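Local coordinates for protein endo-beta-1,4-glucanase (Ampullaria crossean, PDB 5XBU) that probably hydrolyses internal beta-1,4-glucosidic bonds of cellulose, as a snail endoglucanase of glycoside hydrolase family 45, at residues A[28-33]-A[140-145]. Sequence-based numbering, arbitrary orientation. Where two conformers were deposited one is given.
Sequences TRYVDG and HFDLQD
Thr28 and Asp142 pair across neighbouring strands, their side chains on the same face, and the threonine can be followed outward from its CB, 3.6 Å from Asp142 OD1. One step on, OG1 accepts a hydrogen bond from His140 NE2 (2.8 Å), in the imidazole plane, and donates one to Asp142 OD1 (2.7 Å), above the carboxylate plane. A hydroxyl suits this place because it can do both, and a carboxylate because it accepts; chi1 of 52° sets OG1 between the backbone N and carbonyl carbon, while the methyl CG2 meets the ring's edge at His140 NE2 and CE1. Ser26 holds His140 ND1, helping to fix the imidazole's rotation. The strands run parallel, part of the double-psi beta-barrel of family 45. Leu143 bonds through both backbone polar atoms, its N to Thr28 O and its O to Tyr30 N, while its aliphatic side chain suits the buried side against Leu84. The Tyr30 ring lies obliquely by the Asp142 carboxylate, planes 40° apart, long enough for its OH to reach Asn110. Asp145 N bonds Tyr30 O at 2.9 Å; its carboxylate suits the turn, OD1 accepting from Val150 N. Arg29 pairs with Glu151.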
loop_
_atom_site.group_PDB
_atom_site.type_symbol
_atom_site.label_atom_id
_atom_site.label_comp_id
_atom_site.label_asym_id
_atom_site.label_seq_id
_atom_site.Cartn_x
_atom_site.Cartn_y
_atom_site.Cartn_z
ATOM N N THR A 28 7.040 1.505 -0.812
ATOM C CA THR A 28 7.839 2.692 -0.536
ATOM C C THR A 28 7.291 3.309 0.747
ATOM O O THR A 28 6.334 2.797 1.344
ATOM C CB THR A 28 7.838 3.694 -1.707
ATOM O OG1 THR A 28 6.500 3.981 -2.114
ATOM C CG2 THR A 28 8.635 3.206 -2.913
ATOM N N ARG A 29 7.865 4.424 1.171
ATOM C CA ARG A 29 7.318 5.177 2.285
ATOM C C ARG A 29 7.068 6.603 1.828
ATOM O O ARG A 29 7.738 7.101 0.914
ATOM C CB ARG A 29 8.226 5.121 3.519
ATOM C CG ARG A 29 9.687 5.482 3.257
ATOM C CD ARG A 29 10.545 5.271 4.504
ATOM N NE ARG A 29 11.877 4.744 4.273
ATOM C CZ ARG A 29 12.818 4.757 5.204
ATOM N NH1 ARG A 29 14.023 4.252 4.971
ATOM N NH2 ARG A 29 12.541 5.313 6.374
ATOM N N TYR A 30 6.080 7.238 2.449
ATOM C CA TYR A 30 5.732 8.597 2.104
ATOM C C TYR A 30 5.343 9.356 3.339
ATOM O O TYR A 30 4.979 8.778 4.369
ATOM C CB TYR A 30 4.635 8.671 1.070
ATOM C CG TYR A 30 3.202 8.500 1.561
ATOM C CD1 TYR A 30 2.702 7.271 1.955
ATOM C CD2 TYR A 30 2.336 9.606 1.609
ATOM C CE1 TYR A 30 1.381 7.129 2.338
ATOM C CE2 TYR A 30 1.002 9.472 2.013
ATOM C CZ TYR A 30 0.541 8.222 2.356
ATOM O OH TYR A 30 -0.782 8.124 2.727
ATOM N N VAL A 31 5.373 10.674 3.138
ATOM C CA VAL A 31 4.981 11.704 4.071
ATOM C C VAL A 31 4.415 12.871 3.258
ATOM O O VAL A 31 4.963 13.230 2.211
ATOM C CB VAL A 31 6.299 12.083 4.764
ATOM C CG1 VAL A 31 6.672 13.525 4.534
ATOM C CG2 VAL A 31 6.310 11.599 6.155
ATOM N N ASP A 32 3.301 13.462 3.714
ATOM C CA ASP A 32 2.762 14.654 3.041
ATOM C C ASP A 32 1.752 15.429 3.882
ATOM O O ASP A 32 1.328 16.526 3.507
ATOM C CB ASP A 32 2.189 14.338 1.646
ATOM C CG ASP A 32 0.913 13.492 1.686
ATOM O OD1 ASP A 32 0.305 13.304 2.761
ATOM O OD2 ASP A 32 0.516 13.000 0.606
ATOM N N GLY A 33 1.377 14.845 5.014
ATOM C CA GLY A 33 0.390 15.276 5.983
ATOM C C GLY A 33 -1.006 15.606 5.505
ATOM O O GLY A 33 -1.737 16.285 6.229
ATOM N N HIS A 140 1.319 -1.806 -5.646
ATOM C CA HIS A 140 2.301 -1.083 -4.855
ATOM C C HIS A 140 1.620 -0.545 -3.609
ATOM O O HIS A 140 0.509 -0.024 -3.689
ATOM C CB HIS A 140 2.893 0.060 -5.649
ATOM C CG HIS A 140 4.003 0.739 -4.947
ATOM N ND1 HIS A 140 5.261 0.183 -4.922
ATOM C CD2 HIS A 140 4.032 1.872 -4.205
ATOM C CE1 HIS A 140 6.023 0.967 -4.184
ATOM N NE2 HIS A 140 5.315 1.999 -3.742
ATOM N N PHE A 141 2.307 -0.602 -2.474
ATOM C CA PHE A 141 1.832 -0.005 -1.223
ATOM C C PHE A 141 2.799 1.082 -0.778
ATOM O O PHE A 141 3.939 0.788 -0.413
ATOM C CB PHE A 141 1.609 -1.051 -0.135
ATOM C CG PHE A 141 0.530 -2.014 -0.505
ATOM C CD1 PHE A 141 -0.813 -1.623 -0.457
ATOM C CD2 PHE A 141 0.824 -3.298 -0.975
ATOM C CE1 PHE A 141 -1.818 -2.475 -0.859
ATOM C CE2 PHE A 141 -0.193 -4.152 -1.360
ATOM C CZ PHE A 141 -1.506 -3.753 -1.313
ATOM N N ASP A 142 2.336 2.333 -0.781
ATOM C CA ASP A 142 3.096 3.437 -0.221
ATOM C C ASP A 142 2.729 3.521 1.254
ATOM O O ASP A 142 1.552 3.623 1.600
ATOM C CB ASP A 142 2.777 4.728 -0.974
ATOM C CG ASP A 142 3.935 5.709 -1.009
ATOM O OD1 ASP A 142 4.988 5.440 -0.413
ATOM O OD2 ASP A 142 3.735 6.763 -1.652
ATOM N N LEU A 143 3.715 3.455 2.129
ATOM C CA LEU A 143 3.462 3.288 3.550
ATOM C C LEU A 143 3.684 4.616 4.280
ATOM O O LEU A 143 4.758 5.206 4.194
ATOM C CB LEU A 143 4.388 2.207 4.140
ATOM C CG LEU A 143 4.356 0.867 3.361
ATOM C CD1 LEU A 143 5.302 -0.098 4.007
ATOM C CD2 LEU A 143 2.949 0.287 3.291
ATOM N N GLN A 144 2.666 5.072 5.009
ATOM C CA GLN A 144 2.754 6.332 5.761
ATOM C C GLN A 144 3.864 6.239 6.806
ATOM O O GLN A 144 3.917 5.285 7.588
ATOM C CB GLN A 144 1.416 6.556 6.446
ATOM C CG GLN A 144 1.347 7.779 7.367
ATOM C CD GLN A 144 1.541 9.080 6.646
ATOM O OE1 GLN A 144 2.600 9.703 6.737
ATOM N NE2 GLN A 144 0.509 9.497 5.889
ATOM N N ASP A 145 4.726 7.260 6.834
ATOM C CA ASP A 145 5.882 7.253 7.725
ATOM C C ASP A 145 6.023 8.567 8.488
ATOM O O ASP A 145 7.112 8.863 8.977
ATOM C CB ASP A 145 7.173 6.938 6.939
ATOM C CG ASP A 145 8.370 6.555 7.841
ATOM O OD1 ASP A 145 8.206 5.866 8.883
ATOM O OD2 ASP A 145 9.497 6.954 7.494
HETATM O O HOH W 1 6.333 7.878 -1.946
HETATM O O HOH W 2 -1.361 11.469 4.406
#